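Local coordinates for SusD superfamily protein (Bacteroides vulgatus ATCC 8482, PDB 3JQ0) that probably binds glycans or related nutrients at the bacterial outer membrane, at residues 376-390 with 426-438. Sequence-based numbering, arbitrary orientation. Where two conformers were deposited one is given.
Sequences VLLGEDPTEEINAVR and DNAGALEAILKER
Val376, ending helix 364-377, packs on Ala430, Leu431 and Ile434 near the start of helix 430-441, against which a helix-turn-helix hairpin (364-377 into 383-394) of this SusD-family protein lies. The Val376 methyls divide the work: CG1, anti to the backbone N (chi1 168°), touches Leu431 CD2 at 3.5 Å, while CG2 lies against Ala430 CB and Ile434 CD1. After Leu377 the chain reverses through a Schellman motif at Gly379 and an Asx turn at Asp381. Pro382, N-cap of helix 383-394, brings CG near Ala430 CB and CB near Ile434 CD1, both loosely. Residues 383-390 run at 26° to residues 430-438; the side chain of Ile386 crosses that of Ile434 at about a right angle, Ile386 CD1 lying 3.8 Å from Ile434 CG1. Val389 CG1 packs beside the Glu437 carboxylate, whose OE2 also pairs with Arg315. A buried salt-bridge network follows at Arg390, whose straight side chain carries NH1 and NH2 end-on to Asp426, each 2.9 Å from its own oxygen, OD2 and OD1; Lys436 NZ reaches OD1 from the face opposite NH2. Arg390 NE donates to Glu437 OE1 (2.8 Å), 45° out of the carboxylate plane. A water accepts from Arg390 NH2 and donates to Glu437 OE1 and Ala433 O.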
loop_
_atom_site.group_PDB
_atom_site.type_symbol
_atom_site.label_atom_id
_atom_site.label_comp_id
_atom_site.label_asym_id
_atom_site.label_seq_id
_atom_site.Cartn_x
_atom_site.Cartn_y
_atom_site.Cartn_z
ATOM N N VAL A 376 9.186 13.605 -13.451
ATOM C CA VAL A 376 10.645 13.554 -13.340
ATOM C C VAL A 376 11.266 12.666 -14.406
ATOM O O VAL A 376 12.279 12.982 -15.005
ATOM C CB VAL A 376 11.096 13.129 -11.920
ATOM C CG1 VAL A 376 12.581 12.786 -11.875
ATOM C CG2 VAL A 376 10.751 14.207 -10.930
ATOM N N LEU A 377 10.641 11.507 -14.626
ATOM C CA LEU A 377 11.129 10.561 -15.616
ATOM C C LEU A 377 11.133 11.135 -17.020
ATOM O O LEU A 377 11.930 10.730 -17.859
ATOM C CB LEU A 377 10.402 9.221 -15.501
ATOM C CG LEU A 377 10.678 8.443 -14.229
ATOM C CD1 LEU A 377 9.678 7.359 -13.987
ATOM C CD2 LEU A 377 12.118 7.898 -14.253
ATOM N N LEU A 378 10.214 12.061 -17.284
ATOM C CA LEU A 378 10.122 12.845 -18.520
ATOM C C LEU A 378 10.930 14.122 -18.502
ATOM O O LEU A 378 10.956 14.799 -19.526
ATOM C CB LEU A 378 8.650 13.224 -18.736
ATOM C CG LEU A 378 7.765 12.072 -19.164
ATOM C CD1 LEU A 378 6.306 12.405 -19.020
ATOM C CD2 LEU A 378 8.104 11.582 -20.597
ATOM N N GLY A 379 11.666 14.425 -17.448
ATOM C CA GLY A 379 12.439 15.633 -17.348
ATOM C C GLY A 379 11.657 16.851 -16.893
ATOM O O GLY A 379 12.194 17.942 -16.890
ATOM N N GLU A 380 10.409 16.677 -16.494
ATOM C CA GLU A 380 9.562 17.770 -16.055
ATOM C C GLU A 380 9.694 18.060 -14.552
ATOM O O GLU A 380 10.179 17.236 -13.779
ATOM C CB GLU A 380 8.103 17.476 -16.391
ATOM C CG GLU A 380 7.833 17.276 -17.883
ATOM C CD GLU A 380 6.325 17.050 -18.147
ATOM O OE1 GLU A 380 5.468 17.643 -17.468
ATOM O OE2 GLU A 380 5.972 16.240 -19.018
ATOM N N ASP A 381 9.257 19.245 -14.153
ATOM C CA ASP A 381 9.386 19.758 -12.815
ATOM C C ASP A 381 8.281 19.188 -11.898
ATOM O O ASP A 381 7.108 19.433 -12.136
ATOM C CB ASP A 381 9.236 21.277 -12.872
ATOM C CG ASP A 381 9.272 21.923 -11.514
ATOM O OD1 ASP A 381 9.768 21.327 -10.565
ATOM O OD2 ASP A 381 8.907 23.106 -11.458
ATOM N N PRO A 382 8.656 18.486 -10.820
ATOM C CA PRO A 382 7.699 17.899 -9.866
ATOM C C PRO A 382 7.419 18.785 -8.631
ATOM O O PRO A 382 6.780 18.309 -7.685
ATOM C CB PRO A 382 8.447 16.648 -9.390
ATOM C CG PRO A 382 9.865 17.158 -9.289
ATOM C CD PRO A 382 10.038 18.054 -10.497
ATOM N N THR A 383 7.917 20.007 -8.605
ATOM C CA THR A 383 7.871 20.818 -7.401
ATOM C C THR A 383 6.489 20.955 -6.799
ATOM O O THR A 383 6.304 20.869 -5.594
ATOM C CB THR A 383 8.510 22.195 -7.652
ATOM O OG1 THR A 383 9.891 22.034 -8.023
ATOM C CG2 THR A 383 8.398 23.124 -6.434
ATOM N N GLU A 384 5.507 21.233 -7.649
ATOM C CA GLU A 384 4.144 21.508 -7.162
ATOM C C GLU A 384 3.567 20.326 -6.417
ATOM O O GLU A 384 2.927 20.461 -5.387
ATOM C CB GLU A 384 3.183 21.866 -8.291
ATOM C CG GLU A 384 1.840 22.478 -7.787
ATOM C CD GLU A 384 0.817 22.592 -8.914
ATOM O OE1 GLU A 384 1.187 23.058 -10.031
ATOM O OE2 GLU A 384 -0.345 22.150 -8.706
ATOM N N GLU A 385 3.715 19.154 -7.000
ATOM C CA GLU A 385 3.186 17.936 -6.435
ATOM C C GLU A 385 3.856 17.583 -5.102
ATOM O O GLU A 385 3.187 17.294 -4.094
ATOM C CB GLU A 385 3.349 16.757 -7.396
ATOM C CG GLU A 385 2.512 16.789 -8.628
ATOM C CD GLU A 385 3.019 17.704 -9.727
ATOM O OE1 GLU A 385 4.188 18.099 -9.682
ATOM O OE2 GLU A 385 2.248 17.941 -10.662
ATOM N N ILE A 386 5.175 17.665 -5.074
ATOM C CA ILE A 386 5.906 17.358 -3.855
ATOM C C ILE A 386 5.497 18.326 -2.747
ATOM O O ILE A 386 5.233 17.933 -1.619
ATOM C CB ILE A 386 7.444 17.344 -4.063
ATOM C CG1 ILE A 386 7.834 16.292 -5.108
ATOM C CG2 ILE A 386 8.159 17.166 -2.749
ATOM C CD1 ILE A 386 9.290 16.345 -5.545
ATOM N N ASN A 387 5.488 19.623 -3.068
ATOM C CA ASN A 387 5.176 20.622 -2.050
ATOM C C ASN A 387 3.714 20.636 -1.646
ATOM O O ASN A 387 3.440 21.037 -0.516
ATOM C CB ASN A 387 5.693 22.010 -2.450
ATOM C CG ASN A 387 7.162 22.123 -2.222
ATOM O OD1 ASN A 387 7.726 21.449 -1.377
ATOM N ND2 ASN A 387 7.843 23.007 -2.978
ATOM N N ALA A 388 2.777 20.179 -2.486
ATOM C CA ALA A 388 1.377 20.072 -2.038
ATOM C C ALA A 388 1.325 19.032 -0.899
ATOM O O ALA A 388 0.653 19.243 0.106
ATOM C CB ALA A 388 0.478 19.654 -3.213
ATOM N N VAL A 389 1.991 17.904 -1.074
ATOM C CA VAL A 389 2.042 16.852 -0.086
ATOM C C VAL A 389 2.770 17.329 1.183
ATOM O O VAL A 389 2.312 17.113 2.328
ATOM C CB VAL A 389 2.581 15.553 -0.645
ATOM C CG1 VAL A 389 2.719 14.495 0.449
ATOM C CG2 VAL A 389 1.699 15.052 -1.761
ATOM N N ARG A 390 3.919 17.989 1.022
ATOM C CA ARG A 390 4.637 18.515 2.179
ATOM C C ARG A 390 3.860 19.568 2.940
ATOM O O ARG A 390 3.833 19.563 4.166
ATOM C CB ARG A 390 6.017 19.066 1.781
ATOM C CG ARG A 390 6.978 18.026 1.276
ATOM C CD ARG A 390 8.357 18.563 0.995
ATOM N NE ARG A 390 9.246 17.485 0.597
ATOM C CZ ARG A 390 10.538 17.623 0.374
ATOM N NH1 ARG A 390 11.118 18.808 0.528
ATOM N NH2 ARG A 390 11.253 16.630 -0.089
ATOM N N ASP A 426 17.190 16.384 -0.324
ATOM C CA ASP A 426 16.598 16.735 -1.601
ATOM C C ASP A 426 17.627 16.930 -2.712
ATOM O O ASP A 426 17.354 16.610 -3.872
ATOM C CB ASP A 426 15.754 18.002 -1.490
ATOM C CG ASP A 426 14.448 17.869 -0.712
ATOM O OD1 ASP A 426 14.094 16.744 -0.289
ATOM O OD2 ASP A 426 13.804 18.924 -0.547
ATOM N N ASN A 427 18.788 17.481 -2.363
ATOM C CA ASN A 427 19.841 17.769 -3.346
ATOM C C ASN A 427 20.461 16.528 -3.960
ATOM O O ASN A 427 21.237 16.650 -4.903
ATOM C CB ASN A 427 20.903 18.735 -2.734
ATOM C CG ASN A 427 21.655 18.129 -1.605
ATOM O OD1 ASN A 427 21.896 16.934 -1.570
ATOM N ND2 ASN A 427 22.089 18.983 -0.656
ATOM N N ALA A 428 20.077 15.321 -3.519
ATOM C CA ALA A 428 20.445 14.071 -4.168
ATOM C C ALA A 428 19.643 13.793 -5.411
ATOM O O ALA A 428 19.884 12.798 -6.102
ATOM C CB ALA A 428 20.366 12.919 -3.205
ATOM N N GLY A 429 18.653 14.614 -5.667
ATOM C CA GLY A 429 17.908 14.527 -6.920
ATOM C C GLY A 429 16.433 14.284 -6.733
ATOM O O GLY A 429 15.955 13.858 -5.646
ATOM N N ALA A 430 15.648 14.568 -7.756
ATOM C CA ALA A 430 14.188 14.503 -7.664
ATOM C C ALA A 430 13.644 13.096 -7.437
ATOM O O ALA A 430 12.703 12.940 -6.677
ATOM C CB ALA A 430 13.609 15.129 -8.908
ATOM N N LEU A 431 14.244 12.078 -8.067
ATOM C CA LEU A 431 13.803 10.723 -7.812
ATOM C C LEU A 431 13.972 10.305 -6.359
ATOM O O LEU A 431 13.033 9.770 -5.755
ATOM C CB LEU A 431 14.503 9.693 -8.716
ATOM C CG LEU A 431 14.134 9.742 -10.181
ATOM C CD1 LEU A 431 14.969 8.704 -10.926
ATOM C CD2 LEU A 431 12.613 9.533 -10.456
ATOM N N GLU A 432 15.122 10.585 -5.759
ATOM C CA GLU A 432 15.318 10.335 -4.375
ATOM C C GLU A 432 14.344 11.113 -3.527
ATOM O O GLU A 432 13.821 10.592 -2.530
ATOM C CB GLU A 432 16.761 10.613 -3.988
ATOM C CG GLU A 432 17.760 9.579 -4.463
ATOM C CD GLU A 432 17.834 8.309 -3.643
ATOM O OE1 GLU A 432 17.061 8.122 -2.656
ATOM O OE2 GLU A 432 18.722 7.490 -3.982
ATOM N N ALA A 433 14.094 12.368 -3.879
ATOM C CA ALA A 433 13.168 13.162 -3.081
ATOM C C ALA A 433 11.768 12.561 -3.080
ATOM O O ALA A 433 11.073 12.604 -2.065
ATOM C CB ALA A 433 13.104 14.633 -3.563
ATOM N N ILE A 434 11.332 12.018 -4.213
ATOM C CA ILE A 434 10.000 11.411 -4.307
ATOM C C ILE A 434 9.984 10.088 -3.536
ATOM O O ILE A 434 9.005 9.801 -2.852
ATOM C CB ILE A 434 9.563 11.238 -5.757
ATOM C CG1 ILE A 434 9.388 12.623 -6.408
ATOM C CG2 ILE A 434 8.227 10.484 -5.831
ATOM C CD1 ILE A 434 9.335 12.569 -7.934
ATOM N N LEU A 435 11.066 9.299 -3.594
ATOM C CA LEU A 435 11.128 8.092 -2.754
ATOM C C LEU A 435 10.988 8.470 -1.282
ATOM O O LEU A 435 10.259 7.811 -0.546
ATOM C CB LEU A 435 12.421 7.320 -2.963
ATOM C CG LEU A 435 12.549 6.552 -4.264
ATOM C CD1 LEU A 435 13.942 5.918 -4.299
ATOM C CD2 LEU A 435 11.474 5.488 -4.437
ATOM N N LYS A 436 11.685 9.512 -0.853
ATOM C CA LYS A 436 11.636 9.950 0.545
ATOM C C LYS A 436 10.236 10.375 0.897
ATOM O O LYS A 436 9.716 10.060 1.967
ATOM C CB LYS A 436 12.652 11.072 0.726
ATOM C CG LYS A 436 12.570 11.794 2.088
ATOM C CD LYS A 436 13.716 12.776 2.316
ATOM C CE LYS A 436 13.661 13.999 1.426
ATOM N NZ LYS A 436 14.874 14.867 1.611
ATOM N N GLU A 437 9.603 11.129 -0.002
ATOM C CA GLU A 437 8.259 11.641 0.260
ATOM C C GLU A 437 7.280 10.476 0.402
ATOM O O GLU A 437 6.427 10.485 1.307
ATOM C CB GLU A 437 7.814 12.627 -0.795
ATOM C CG GLU A 437 6.682 13.519 -0.311
ATOM C CD GLU A 437 7.103 14.441 0.814
ATOM O OE1 GLU A 437 8.298 14.858 0.836
ATOM O OE2 GLU A 437 6.267 14.728 1.694
ATOM N N ARG A 438 7.364 9.494 -0.479
ATOM C CA ARG A 438 6.496 8.350 -0.417
ATOM C C ARG A 438 6.731 7.516 0.827
ATOM O O ARG A 438 5.789 6.964 1.412
ATOM C CB ARG A 438 6.605 7.471 -1.681
ATOM C CG ARG A 438 6.048 8.136 -2.914
ATOM C CD ARG A 438 6.077 7.215 -4.124
ATOM N NE ARG A 438 5.194 6.099 -4.035
ATOM C CZ ARG A 438 3.901 6.126 -4.241
ATOM N NH1 ARG A 438 3.276 7.247 -4.528
ATOM N NH2 ARG A 438 3.205 4.986 -4.175
HETATM O O HOH W 1 10.733 14.074 0.143
#